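Local coordinates for Serine/threonine-protein kinase Tel1 (PDB 6SKY), which probably senses DNA damage as an ATP-dependent serine/threonine kinase, activating checkpoint signalling and phosphorylating histone H2A, at residues A1633-G1638 with M2058-L2063; H1765-L1770 with P1785-V1790; I2562-S2565 with D2569-H2572; S2689-E2694 with R2711-R2716. All coordinates share one frame; numbering follows the deposited sequence.

Contact 1: residues A1633-G1638 with M2058-L2063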
loop_
_atom_site.group_PDB
_atom_site.type_symbol
_atom_site.label_atom_id
_atom_site.label_comp_id
_atom_site.label_asym_id
_atom_site.label_seq_id
_atom_site.Cartn_x
_atom_site.Cartn_y
_atom_site.Cartn_z
ATOM N N ALA A 1633 21.382 -43.179 0.482
ATOM C CA ALA A 1633 20.704 -42.588 -0.661
ATOM C C ALA A 1633 19.937 -41.341 -0.260
ATOM O O ALA A 1633 19.874 -40.373 -1.021
ATOM C CB ALA A 1633 19.764 -43.604 -1.297
ATOM N N GLY A 1634 19.345 -41.345 0.930
ATOM C CA GLY A 1634 18.700 -40.144 1.422
ATOM C C GLY A 1634 19.678 -39.020 1.664
ATOM O O GLY A 1634 19.380 -37.864 1.393
ATOM N N ARG A 1635 20.858 -39.340 2.177
ATOM C CA ARG A 1635 21.866 -38.307 2.370
ATOM C C ARG A 1635 22.293 -37.694 1.042
ATOM O O ARG A 1635 22.446 -36.475 0.931
ATOM C CB ARG A 1635 23.060 -38.893 3.104
ATOM C CG ARG A 1635 23.857 -37.895 3.864
ATOM C CD ARG A 1635 25.223 -38.440 4.121
ATOM N NE ARG A 1635 25.409 -38.880 5.493
ATOM C CZ ARG A 1635 26.487 -39.526 5.913
ATOM N NH1 ARG A 1635 27.457 -39.813 5.062
ATOM N NH2 ARG A 1635 26.593 -39.891 7.177
ATOM N N VAL A 1636 22.451 -38.521 0.010
ATOM C CA VAL A 1636 22.843 -38.006 -1.300
ATOM C C VAL A 1636 21.728 -37.171 -1.920
ATOM O O VAL A 1636 21.977 -36.091 -2.465
ATOM C CB VAL A 1636 23.265 -39.165 -2.218
ATOM C CG1 VAL A 1636 23.429 -38.689 -3.634
ATOM C CG2 VAL A 1636 24.549 -39.761 -1.725
ATOM N N LEU A 1637 20.484 -37.645 -1.849
ATOM C CA LEU A 1637 19.370 -36.876 -2.397
ATOM C C LEU A 1637 19.164 -35.573 -1.642
ATOM O O LEU A 1637 18.833 -34.546 -2.242
ATOM C CB LEU A 1637 18.091 -37.697 -2.356
ATOM C CG LEU A 1637 17.937 -38.866 -3.311
ATOM C CD1 LEU A 1637 16.642 -39.564 -3.008
ATOM C CD2 LEU A 1637 17.948 -38.374 -4.723
ATOM N N GLY A 1638 19.341 -35.593 -0.323
ATOM C CA GLY A 1638 19.183 -34.382 0.451
ATOM C C GLY A 1638 20.260 -33.367 0.155
ATOM O O GLY A 1638 19.986 -32.173 0.077
ATOM N N MET A 2058 19.283 -41.476 15.191
ATOM C CA MET A 2058 17.958 -40.917 14.937
ATOM C C MET A 2058 17.903 -40.199 13.593
ATOM O O MET A 2058 16.914 -40.310 12.860
ATOM C CB MET A 2058 17.565 -39.976 16.066
ATOM C CG MET A 2058 16.162 -39.462 15.952
ATOM S SD MET A 2058 14.917 -40.715 16.246
ATOM C CE MET A 2058 15.240 -41.072 17.960
ATOM N N VAL A 2059 18.967 -39.475 13.242
ATOM C CA VAL A 2059 19.027 -38.813 11.943
ATOM C C VAL A 2059 18.991 -39.834 10.814
ATOM O O VAL A 2059 18.295 -39.645 9.810
ATOM C CB VAL A 2059 20.279 -37.925 11.863
ATOM C CG1 VAL A 2059 20.469 -37.409 10.469
ATOM C CG2 VAL A 2059 20.170 -36.778 12.831
ATOM N N HIS A 2060 19.731 -40.934 10.958
ATOM C CA HIS A 2060 19.765 -41.946 9.907
ATOM C C HIS A 2060 18.431 -42.664 9.773
ATOM O O HIS A 2060 17.999 -42.980 8.658
ATOM C CB HIS A 2060 20.883 -42.937 10.180
ATOM C CG HIS A 2060 22.247 -42.363 9.984
ATOM N ND1 HIS A 2060 22.464 -41.184 9.310
ATOM C CD2 HIS A 2060 23.465 -42.805 10.370
ATOM C CE1 HIS A 2060 23.756 -40.920 9.292
ATOM N NE2 HIS A 2060 24.386 -41.889 9.928
ATOM N N ASP A 2061 17.754 -42.921 10.890
ATOM C CA ASP A 2061 16.410 -43.477 10.805
ATOM C C ASP A 2061 15.464 -42.515 10.100
ATOM O O ASP A 2061 14.596 -42.940 9.327
ATOM C CB ASP A 2061 15.899 -43.812 12.200
ATOM C CG ASP A 2061 14.667 -44.696 12.172
ATOM O OD1 ASP A 2061 14.182 -45.026 11.068
ATOM O OD2 ASP A 2061 14.179 -45.068 13.260
ATOM N N GLY A 2062 15.626 -41.213 10.340
ATOM C CA GLY A 2062 14.797 -40.239 9.650
ATOM C C GLY A 2062 15.020 -40.240 8.152
ATOM O O GLY A 2062 14.068 -40.216 7.371
ATOM N N LEU A 2063 16.285 -40.266 7.733
ATOM C CA LEU A 2063 16.598 -40.307 6.305
ATOM C C LEU A 2063 16.028 -41.554 5.647
ATOM O O LEU A 2063 15.445 -41.488 4.557
ATOM C CB LEU A 2063 18.108 -40.248 6.097
ATOM C CG LEU A 2063 18.832 -38.964 6.479
ATOM C CD1 LEU A 2063 20.314 -39.180 6.473
ATOM C CD2 LEU A 2063 18.469 -37.862 5.528
#

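Contact 2: residues H1765-L1770 with P1785-V1790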
loop_
_atom_site.group_PDB
_atom_site.type_symbol
_atom_site.label_atom_id
_atom_site.label_comp_id
_atom_site.label_asym_id
_atom_site.label_seq_id
_atom_site.Cartn_x
_atom_site.Cartn_y
_atom_site.Cartn_z
ATOM N N HIS A 1765 -5.423 -61.312 -18.166
ATOM C CA HIS A 1765 -6.570 -61.954 -18.791
ATOM C C HIS A 1765 -7.029 -61.193 -20.026
ATOM O O HIS A 1765 -7.299 -61.795 -21.070
ATOM C CB HIS A 1765 -7.703 -62.074 -17.781
ATOM C CG HIS A 1765 -7.336 -62.842 -16.552
ATOM N ND1 HIS A 1765 -6.417 -63.869 -16.565
ATOM C CD2 HIS A 1765 -7.766 -62.737 -15.274
ATOM C CE1 HIS A 1765 -6.292 -64.358 -15.345
ATOM N NE2 HIS A 1765 -7.098 -63.688 -14.543
ATOM N N LEU A 1766 -7.120 -59.865 -19.931
ATOM C CA LEU A 1766 -7.590 -59.081 -21.068
ATOM C C LEU A 1766 -6.590 -59.108 -22.213
ATOM O O LEU A 1766 -6.981 -59.157 -23.382
ATOM C CB LEU A 1766 -7.870 -57.647 -20.636
ATOM C CG LEU A 1766 -8.443 -56.738 -21.713
ATOM C CD1 LEU A 1766 -9.729 -57.297 -22.244
ATOM C CD2 LEU A 1766 -8.673 -55.376 -21.153
ATOM N N ALA A 1767 -5.296 -59.098 -21.902
ATOM C CA ALA A 1767 -4.291 -59.177 -22.948
ATOM C C ALA A 1767 -4.359 -60.506 -23.673
ATOM O O ALA A 1767 -4.259 -60.552 -24.901
ATOM C CB ALA A 1767 -2.905 -58.956 -22.355
ATOM N N ILE A 1768 -4.533 -61.605 -22.933
ATOM C CA ILE A 1768 -4.674 -62.906 -23.581
ATOM C C ILE A 1768 -5.928 -62.939 -24.441
ATOM O O ILE A 1768 -5.905 -63.415 -25.583
ATOM C CB ILE A 1768 -4.683 -64.029 -22.532
ATOM C CG1 ILE A 1768 -3.344 -64.093 -21.812
ATOM C CG2 ILE A 1768 -4.960 -65.350 -23.186
ATOM C CD1 ILE A 1768 -3.333 -65.044 -20.656
ATOM N N ARG A 1769 -7.044 -62.435 -23.909
ATOM C CA ARG A 1769 -8.301 -62.452 -24.648
ATOM C C ARG A 1769 -8.198 -61.663 -25.944
ATOM O O ARG A 1769 -8.779 -62.050 -26.961
ATOM C CB ARG A 1769 -9.415 -61.894 -23.772
ATOM C CG ARG A 1769 -10.747 -61.765 -24.456
ATOM C CD ARG A 1769 -11.494 -63.075 -24.459
ATOM N NE ARG A 1769 -12.874 -62.887 -24.034
ATOM C CZ ARG A 1769 -13.868 -62.537 -24.844
ATOM N NH1 ARG A 1769 -15.093 -62.385 -24.363
ATOM N NH2 ARG A 1769 -13.639 -62.338 -26.135
ATOM N N LEU A 1770 -7.460 -60.551 -25.924
ATOM C CA LEU A 1770 -7.281 -59.751 -27.131
ATOM C C LEU A 1770 -6.329 -60.426 -28.106
ATOM O O LEU A 1770 -6.614 -60.509 -29.304
ATOM C CB LEU A 1770 -6.766 -58.361 -26.767
ATOM C CG LEU A 1770 -7.761 -57.404 -26.126
ATOM C CD1 LEU A 1770 -7.066 -56.125 -25.734
ATOM C CD2 LEU A 1770 -8.882 -57.123 -27.091
ATOM N N PRO A 1785 1.376 -67.646 -23.964
ATOM C CA PRO A 1785 2.294 -68.284 -23.003
ATOM C C PRO A 1785 3.041 -67.293 -22.130
ATOM O O PRO A 1785 2.977 -67.387 -20.900
ATOM C CB PRO A 1785 3.243 -69.066 -23.910
ATOM C CG PRO A 1785 2.441 -69.398 -25.063
ATOM C CD PRO A 1785 1.546 -68.238 -25.305
ATOM N N ILE A 1786 3.737 -66.333 -22.740
ATOM C CA ILE A 1786 4.533 -65.375 -21.980
ATOM C C ILE A 1786 3.648 -64.530 -21.079
ATOM O O ILE A 1786 4.007 -64.230 -19.938
ATOM C CB ILE A 1786 5.356 -64.497 -22.933
ATOM C CG1 ILE A 1786 6.183 -65.364 -23.867
ATOM C CG2 ILE A 1786 6.262 -63.599 -22.159
ATOM C CD1 ILE A 1786 7.060 -64.577 -24.772
ATOM N N LEU A 1787 2.481 -64.130 -21.574
ATOM C CA LEU A 1787 1.597 -63.286 -20.780
ATOM C C LEU A 1787 1.105 -64.020 -19.546
ATOM O O LEU A 1787 0.956 -63.417 -18.478
ATOM C CB LEU A 1787 0.417 -62.811 -21.625
ATOM C CG LEU A 1787 0.728 -61.761 -22.689
ATOM C CD1 LEU A 1787 -0.379 -61.695 -23.702
ATOM C CD2 LEU A 1787 0.918 -60.418 -22.049
ATOM N N SER A 1788 0.864 -65.326 -19.663
ATOM C CA SER A 1788 0.354 -66.079 -18.524
ATOM C C SER A 1788 1.459 -66.474 -17.552
ATOM O O SER A 1788 1.245 -66.472 -16.335
ATOM C CB SER A 1788 -0.389 -67.315 -19.015
ATOM O OG SER A 1788 0.262 -67.856 -20.145
ATOM N N LYS A 1789 2.643 -66.815 -18.057
ATOM C CA LYS A 1789 3.703 -67.291 -17.173
ATOM C C LYS A 1789 4.438 -66.139 -16.502
ATOM O O LYS A 1789 4.412 -66.009 -15.276
ATOM C CB LYS A 1789 4.688 -68.159 -17.954
ATOM C CG LYS A 1789 4.046 -69.281 -18.745
ATOM C CD LYS A 1789 3.650 -70.450 -17.879
ATOM C CE LYS A 1789 3.356 -71.660 -18.742
ATOM N NZ LYS A 1789 3.260 -72.908 -17.938
ATOM N N VAL A 1790 5.093 -65.288 -17.291
ATOM C CA VAL A 1790 5.958 -64.257 -16.734
ATOM C C VAL A 1790 5.140 -63.259 -15.930
ATOM O O VAL A 1790 4.029 -62.880 -16.317
ATOM C CB VAL A 1790 6.739 -63.552 -17.851
ATOM C CG1 VAL A 1790 7.771 -62.627 -17.261
ATOM C CG2 VAL A 1790 7.390 -64.567 -18.748
#

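Contact 3: residues I2562-S2565 with D2569-H2572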
loop_
_atom_site.group_PDB
_atom_site.type_symbol
_atom_site.label_atom_id
_atom_site.label_comp_id
_atom_site.label_asym_id
_atom_site.label_seq_id
_atom_site.Cartn_x
_atom_site.Cartn_y
_atom_site.Cartn_z
ATOM N N ILE A 2562 28.813 -14.236 -29.429
ATOM C CA ILE A 2562 29.973 -14.505 -28.594
ATOM C C ILE A 2562 29.842 -13.692 -27.317
ATOM O O ILE A 2562 29.655 -12.472 -27.368
ATOM C CB ILE A 2562 31.276 -14.155 -29.330
ATOM C CG1 ILE A 2562 31.353 -14.888 -30.661
ATOM C CG2 ILE A 2562 32.475 -14.495 -28.489
ATOM C CD1 ILE A 2562 32.575 -14.548 -31.452
ATOM N N GLU A 2563 29.943 -14.355 -26.174
ATOM C CA GLU A 2563 29.941 -13.641 -24.910
ATOM C C GLU A 2563 31.295 -12.990 -24.680
ATOM O O GLU A 2563 32.320 -13.451 -25.181
ATOM C CB GLU A 2563 29.614 -14.584 -23.758
ATOM C CG GLU A 2563 28.346 -15.382 -23.965
ATOM C CD GLU A 2563 27.115 -14.511 -24.079
ATOM O OE1 GLU A 2563 27.054 -13.469 -23.396
ATOM O OE2 GLU A 2563 26.206 -14.866 -24.854
ATOM N N VAL A 2564 31.291 -11.907 -23.915
ATOM C CA VAL A 2564 32.512 -11.157 -23.655
ATOM C C VAL A 2564 33.309 -11.872 -22.576
ATOM O O VAL A 2564 32.755 -12.298 -21.558
ATOM C CB VAL A 2564 32.184 -9.713 -23.253
ATOM C CG1 VAL A 2564 33.424 -8.869 -23.264
ATOM C CG2 VAL A 2564 31.158 -9.131 -24.192
ATOM N N SER A 2565 34.612 -12.011 -22.793
ATOM C CA SER A 2565 35.473 -12.789 -21.914
ATOM C C SER A 2565 36.272 -11.862 -21.012
ATOM O O SER A 2565 37.071 -11.058 -21.496
ATOM C CB SER A 2565 36.415 -13.675 -22.723
ATOM O OG SER A 2565 35.772 -14.870 -23.119
ATOM N N ASP A 2569 40.305 -14.205 -23.512
ATOM C CA ASP A 2569 40.724 -15.409 -24.220
ATOM C C ASP A 2569 39.601 -15.841 -25.147
ATOM O O ASP A 2569 38.557 -16.310 -24.687
ATOM C CB ASP A 2569 41.081 -16.522 -23.239
ATOM C CG ASP A 2569 41.558 -17.781 -23.933
ATOM O OD1 ASP A 2569 42.662 -17.757 -24.516
ATOM O OD2 ASP A 2569 40.830 -18.796 -23.895
ATOM N N TYR A 2570 39.818 -15.699 -26.447
ATOM C CA TYR A 2570 38.828 -16.057 -27.450
ATOM C C TYR A 2570 39.326 -17.198 -28.322
ATOM O O TYR A 2570 39.157 -17.195 -29.541
ATOM C CB TYR A 2570 38.450 -14.848 -28.299
ATOM C CG TYR A 2570 37.665 -13.819 -27.534
ATOM C CD1 TYR A 2570 36.326 -14.011 -27.265
ATOM C CD2 TYR A 2570 38.267 -12.667 -27.071
ATOM C CE1 TYR A 2570 35.616 -13.092 -26.566
ATOM C CE2 TYR A 2570 37.561 -11.745 -26.369
ATOM C CZ TYR A 2570 36.235 -11.962 -26.121
ATOM O OH TYR A 2570 35.512 -11.037 -25.418
ATOM N N SER A 2571 39.954 -18.190 -27.700
ATOM C CA SER A 2571 40.391 -19.382 -28.411
ATOM C C SER A 2571 39.349 -20.485 -28.383
ATOM O O SER A 2571 39.319 -21.323 -29.290
ATOM C CB SER A 2571 41.700 -19.897 -27.816
ATOM O OG SER A 2571 41.552 -20.151 -26.431
ATOM N N HIS A 2572 38.484 -20.498 -27.377
ATOM C CA HIS A 2572 37.442 -21.504 -27.255
ATOM C C HIS A 2572 36.260 -21.253 -28.176
ATOM O O HIS A 2572 35.211 -21.874 -27.990
ATOM C CB HIS A 2572 36.949 -21.573 -25.811
ATOM C CG HIS A 2572 36.276 -20.320 -25.347
ATOM N ND1 HIS A 2572 34.928 -20.098 -25.509
ATOM C CD2 HIS A 2572 36.769 -19.219 -24.735
ATOM C CE1 HIS A 2572 34.616 -18.914 -25.013
ATOM N NE2 HIS A 2572 35.716 -18.359 -24.537
#

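Contact 4: residues S2689-E2694 with R2711-R2716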
loop_
_atom_site.group_PDB
_atom_site.type_symbol
_atom_site.label_atom_id
_atom_site.label_comp_id
_atom_site.label_asym_id
_atom_site.label_seq_id
_atom_site.Cartn_x
_atom_site.Cartn_y
_atom_site.Cartn_z
ATOM N N SER A 2689 -5.930 -17.257 -48.496
ATOM C CA SER A 2689 -5.892 -16.282 -49.576
ATOM C C SER A 2689 -7.269 -15.701 -49.861
ATOM O O SER A 2689 -7.382 -14.520 -50.196
ATOM C CB SER A 2689 -5.312 -16.924 -50.830
ATOM O OG SER A 2689 -5.859 -18.209 -51.035
ATOM N N GLN A 2690 -8.325 -16.498 -49.715
ATOM C CA GLN A 2690 -9.666 -15.976 -49.925
ATOM C C GLN A 2690 -10.041 -14.967 -48.851
ATOM O O GLN A 2690 -10.649 -13.934 -49.147
ATOM C CB GLN A 2690 -10.663 -17.126 -49.964
ATOM C CG GLN A 2690 -10.247 -18.220 -50.915
ATOM C CD GLN A 2690 -11.224 -19.366 -50.959
ATOM O OE1 GLN A 2690 -12.208 -19.389 -50.224
ATOM N NE2 GLN A 2690 -10.961 -20.329 -51.828
ATOM N N CYS A 2691 -9.677 -15.242 -47.597
ATOM C CA CYS A 2691 -9.898 -14.276 -46.527
ATOM C C CYS A 2691 -9.102 -13.003 -46.765
ATOM O O CYS A 2691 -9.620 -11.895 -46.580
ATOM C CB CYS A 2691 -9.524 -14.887 -45.179
ATOM S SG CYS A 2691 -10.533 -16.266 -44.654
ATOM N N ARG A 2692 -7.844 -13.136 -47.185
ATOM C CA ARG A 2692 -7.034 -11.953 -47.442
ATOM C C ARG A 2692 -7.626 -11.111 -48.558
ATOM O O ARG A 2692 -7.675 -9.884 -48.458
ATOM C CB ARG A 2692 -5.603 -12.346 -47.786
ATOM C CG ARG A 2692 -4.793 -11.189 -48.290
ATOM C CD ARG A 2692 -3.313 -11.442 -48.237
ATOM N NE ARG A 2692 -2.579 -10.228 -48.579
ATOM C CZ ARG A 2692 -1.268 -10.072 -48.446
ATOM N NH1 ARG A 2692 -0.520 -11.057 -47.974
ATOM N NH2 ARG A 2692 -0.702 -8.926 -48.784
ATOM N N LYS A 2693 -8.096 -11.751 -49.624
ATOM C CA LYS A 2693 -8.654 -11.005 -50.743
ATOM C C LYS A 2693 -9.973 -10.344 -50.373
ATOM O O LYS A 2693 -10.229 -9.201 -50.763
ATOM C CB LYS A 2693 -8.831 -11.927 -51.940
ATOM C CG LYS A 2693 -9.412 -11.265 -53.154
ATOM C CD LYS A 2693 -9.528 -12.264 -54.280
ATOM C CE LYS A 2693 -10.151 -11.651 -55.519
ATOM N NZ LYS A 2693 -10.268 -12.661 -56.606
ATOM N N GLU A 2694 -10.831 -11.044 -49.630
ATOM C CA GLU A 2694 -12.087 -10.436 -49.209
ATOM C C GLU A 2694 -11.848 -9.258 -48.284
ATOM O O GLU A 2694 -12.608 -8.286 -48.298
ATOM C CB GLU A 2694 -12.980 -11.473 -48.536
ATOM C CG GLU A 2694 -14.047 -12.008 -49.462
ATOM C CD GLU A 2694 -14.740 -13.237 -48.923
ATOM O OE1 GLU A 2694 -15.355 -13.152 -47.841
ATOM O OE2 GLU A 2694 -14.668 -14.291 -49.590
ATOM N N ARG A 2711 -16.397 -9.507 -39.876
ATOM C CA ARG A 2711 -17.182 -10.483 -39.130
ATOM C C ARG A 2711 -17.588 -11.649 -40.014
ATOM O O ARG A 2711 -17.524 -12.811 -39.595
ATOM C CB ARG A 2711 -18.417 -9.830 -38.529
ATOM C CG ARG A 2711 -18.131 -8.876 -37.414
ATOM C CD ARG A 2711 -19.422 -8.404 -36.808
ATOM N NE ARG A 2711 -19.240 -7.225 -35.976
ATOM C CZ ARG A 2711 -19.005 -7.268 -34.672
ATOM N NH1 ARG A 2711 -18.852 -6.145 -33.990
ATOM N NH2 ARG A 2711 -18.921 -8.435 -34.054
ATOM N N ARG A 2712 -18.002 -11.360 -41.246
ATOM C CA ARG A 2712 -18.387 -12.424 -42.161
ATOM C C ARG A 2712 -17.223 -13.360 -42.449
ATOM O O ARG A 2712 -17.416 -14.569 -42.601
ATOM C CB ARG A 2712 -18.914 -11.818 -43.455
ATOM C CG ARG A 2712 -19.542 -12.804 -44.399
ATOM C CD ARG A 2712 -19.511 -12.292 -45.824
ATOM N NE ARG A 2712 -19.467 -10.835 -45.890
ATOM C CZ ARG A 2712 -20.522 -10.042 -45.738
ATOM N NH1 ARG A 2712 -20.381 -8.727 -45.817
ATOM N NH2 ARG A 2712 -21.715 -10.563 -45.493
ATOM N N VAL A 2713 -16.009 -12.825 -42.536
ATOM C CA VAL A 2713 -14.860 -13.664 -42.859
ATOM C C VAL A 2713 -14.414 -14.478 -41.653
ATOM O O VAL A 2713 -14.050 -15.647 -41.792
ATOM C CB VAL A 2713 -13.715 -12.805 -43.421
ATOM C CG1 VAL A 2713 -12.384 -13.259 -42.881
ATOM C CG2 VAL A 2713 -13.707 -12.885 -44.921
ATOM N N THR A 2714 -14.430 -13.899 -40.455
ATOM C CA THR A 2714 -14.017 -14.681 -39.300
ATOM C C THR A 2714 -15.095 -15.630 -38.808
ATOM O O THR A 2714 -14.803 -16.476 -37.963
ATOM C CB THR A 2714 -13.579 -13.787 -38.145
ATOM O OG1 THR A 2714 -14.704 -13.092 -37.613
ATOM C CG2 THR A 2714 -12.551 -12.805 -38.606
ATOM N N GLU A 2715 -16.328 -15.521 -39.293
ATOM C CA GLU A 2715 -17.296 -16.565 -38.987
ATOM C C GLU A 2715 -17.066 -17.837 -39.787
ATOM O O GLU A 2715 -17.664 -18.865 -39.465
ATOM C CB GLU A 2715 -18.713 -16.057 -39.221
ATOM C CG GLU A 2715 -19.331 -15.451 -37.984
ATOM C CD GLU A 2715 -20.501 -14.544 -38.288
ATOM O OE1 GLU A 2715 -20.869 -14.409 -39.473
ATOM O OE2 GLU A 2715 -21.054 -13.956 -37.335
ATOM N N ARG A 2716 -16.222 -17.793 -40.810
ATOM C CA ARG A 2716 -15.897 -18.948 -41.632
ATOM C C ARG A 2716 -14.416 -19.281 -41.553
ATOM O O ARG A 2716 -13.834 -19.783 -42.508
ATOM C CB ARG A 2716 -16.294 -18.708 -43.083
ATOM C CG ARG A 2716 -17.762 -18.499 -43.300
ATOM C CD ARG A 2716 -18.077 -18.644 -44.760
ATOM N NE ARG A 2716 -17.601 -19.920 -45.278
ATOM C CZ ARG A 2716 -17.526 -20.220 -46.570
ATOM N NH1 ARG A 2716 -17.079 -21.405 -46.954
ATOM N NH2 ARG A 2716 -17.895 -19.329 -47.478
#

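Contact 1: residues A1633-G1638 with M2058-L2063
Leu2063 and His2060 meet Gly1634 and Arg1635 where two helices of the alpha-solenoid cross nearly at right angles. The segment axes make an angle of 78° and approach to 9.8 Å. Gly1634 contributes no side chain, so Leu2063 packs on bare backbone, with their CA atoms 5.3 Å apart. The Leu2063 fork straddles this position: CD2 lies 4.2 Å from Gly1634 C, while CD1 reaches toward the next residue, 4.4 Å from Arg1635 CB. Leu2063 also touches Leu2087 and Leu2090 of helix 2077-2097, which places the leucine in the interior between helices.

The second point of contact is polar in composition but not hydrogen-bonded. Arg1635 leaves its helix with CG roughly trans to the backbone N (chi1 -155°), and a bend at chi3 carries the guanidinium alongside the partner helix. There it is tilted by 54° against the His2060 imidazole, a slant that fits neither a stack nor a T-shaped pair. The guanidinium is held from elsewhere: NH1 forms a salt bridge with Asp1601 and NH2 a hydrogen bond with Pro1595 O. These partners plausibly fix its rotation. Of the imidazole atoms, CE1 comes nearest, 3.7 Å from Arg1635 NH2, with NE2 slightly farther at 4.1 Å from the same nitrogen.

Contact 2: residues H1765-L1770 with P1785-V1790
Leu1787 and Ile1768 supply about two thirds of the 156 Å² buried here, and Ala1767 adds most of what remains. They sit on two antiparallel helices close together in sequence, 1762-1771 and 1783-1789, whose segment axes run at 168° and 9.6 Å apart, as in the helical pairs of an alpha-solenoid. Leu1787 points at the partner helix and presents both branches to one methyl: CD1 lies 4.0 Å and CD2 4.1 Å from Ala1767 CB. The small alanine thus forms the floor on which the leucine fork rests.

Ile1768 comes in from the flank. With CG1 beside the backbone N (chi1 -64°) and the arm extended beyond it, the side chain runs past Leu1787 in the reverse direction. Ile1768 CG1 passes 4.0 Å from Leu1787 CB, and Ile1768 CD1 ends 4.1 Å from Ser1788 CB. The serine therefore offers its carbon, while its hydroxyl turns back to the carbonyl oxygens of its own helix, Pro1784 O among them. Helix 1793-1808 closes the third side, where Phe1793 touches Leu1787 and Phe1798 touches Leu1766.

The side chains meet across this interface carbon on carbon, at van der Waals distance. Its cohesion therefore probably comes from dispersion and the burial of apolar surface.

Contact 3: residues I2562-S2565 with D2569-H2572
The irregular loop between helix 2541-2552 and strand 2576-2585 folds back on itself here, and Tyr2570 closes the fold by laying its ring against residues 2562-2565. The two limbs lie close where the loop reverses: the CA atoms of Ser2565 and Asp2569 are 6.3 Å apart. Ser2565 N donates to Tyr2570 OH over 2.9 Å, with an N-H...O angle of 164°, so the bond is nearly straight. The same hydroxyl is also hydrogen-bonded to His2460 ND1, which gives the phenol oxygen two partners and ties the loop to the neighbouring helical region.

The ring is gripped from several directions. Over one face sits Ser2565 CB, 4.2 Å from the Tyr2570 ring centroid and 27° off its normal, a CH-pi contact. At the edge, near the ring plane, Glu2563 O approaches Tyr2570 CE1 at 3.6 Å. Ile2562 brings its CG2 branch obliquely to the same carbon, Tyr2570 CE1, at 3.9 Å. A chi1 of -69°, which turns CG away from the carbonyl carbon, swings the ring back across the turn to meet them. Farther along, Ser2565 OG lies near the plane of the His2572 ring, 3.8 Å from NE2, a van der Waals approach at the ring edge.

Outside the loop, Val2564 and Tyr2570 both touch His2463 of helix 2461-2472, and that histidine binds Ile2562 O. This is an irregular loop closed by a tyrosine through a hydrogen bond and a CH-pi contact, seated on helix 2461-2472, near the C-terminal part of the FAT region, and leading into the antiparallel sheet of the kinase domain, as befits the close FAT-kinase association of PI3K-related kinases.

Contact 4: residues S2689-E2694 with R2711-R2716
The carboxylate of Glu2694 is the flat group that meets the other segment, and Val2713 is what it meets. Val2713 CG2 lies 3.4 Å from Glu2694 OE1, lifted well clear of the carboxylate plane, so the methyl comes at a slant and not along the edge. Two guanidinium groups stand farther off: Arg2712 NE is 5.1 Å from Glu2694 OE1, and Arg2716 NH2 is 6.3 Å from Glu2694 OE2. Neither pair is in contact, but both arginines carry charge opposite to the glutamate and would probably favour its ionised form.

Val2713 divides its two branches between two residues one helical turn apart. While CG2 serves Glu2694, also passing 3.9 Å from Glu2694 CB, the other methyl turns to Cys2691. Val2713 CG1 is 4.0 Å from Cys2691 SG, an apolar contact in which sulfur acts as a bulky, weakly polar neighbour. The thiol is brought there by a chi1 of -65°, which keeps SG on the backbone N side.

Structurally, this is the packing of two successive helices of the kinase domain, 2688-2697 and 2703-2714, joined by a short connection, with Cys2691 and Val2713 nearest in backbone at a CA-CA distance of 6.2 Å. Both residues are buried, whereas Glu2694 is partly exposed, which puts the apolar pair on the inner side of the interface. Cys2691 is covered further by Phe2717 and by Tyr2943 from the FATC end of the chain, which also touches Arg2692.

How the contacts relate
Contact 2 is nested inside the long loop closed by contact 1, and contacts 3 and 4 follow in series. Both early contacts join helices: contact 2 links near neighbours in sequence, whereas contact 1 bridges 420 residues and brings helix 1627-1644 onto helix 2052-2070 of the FAT region. Contact 3 lies in the loop leading to the first long strand of the kinase sheet; contact 4 pairs two later kinase helices. No two touch: centres are 41 Å apart for contacts 1 and 2, 52 Å for contacts 3 and 4, and 65 Å for contacts 1 and 4, which flank the chain's centre. All are local packings in separate parts of the molecule, contact 3 probably near the passage from FAT helices to kinase domain.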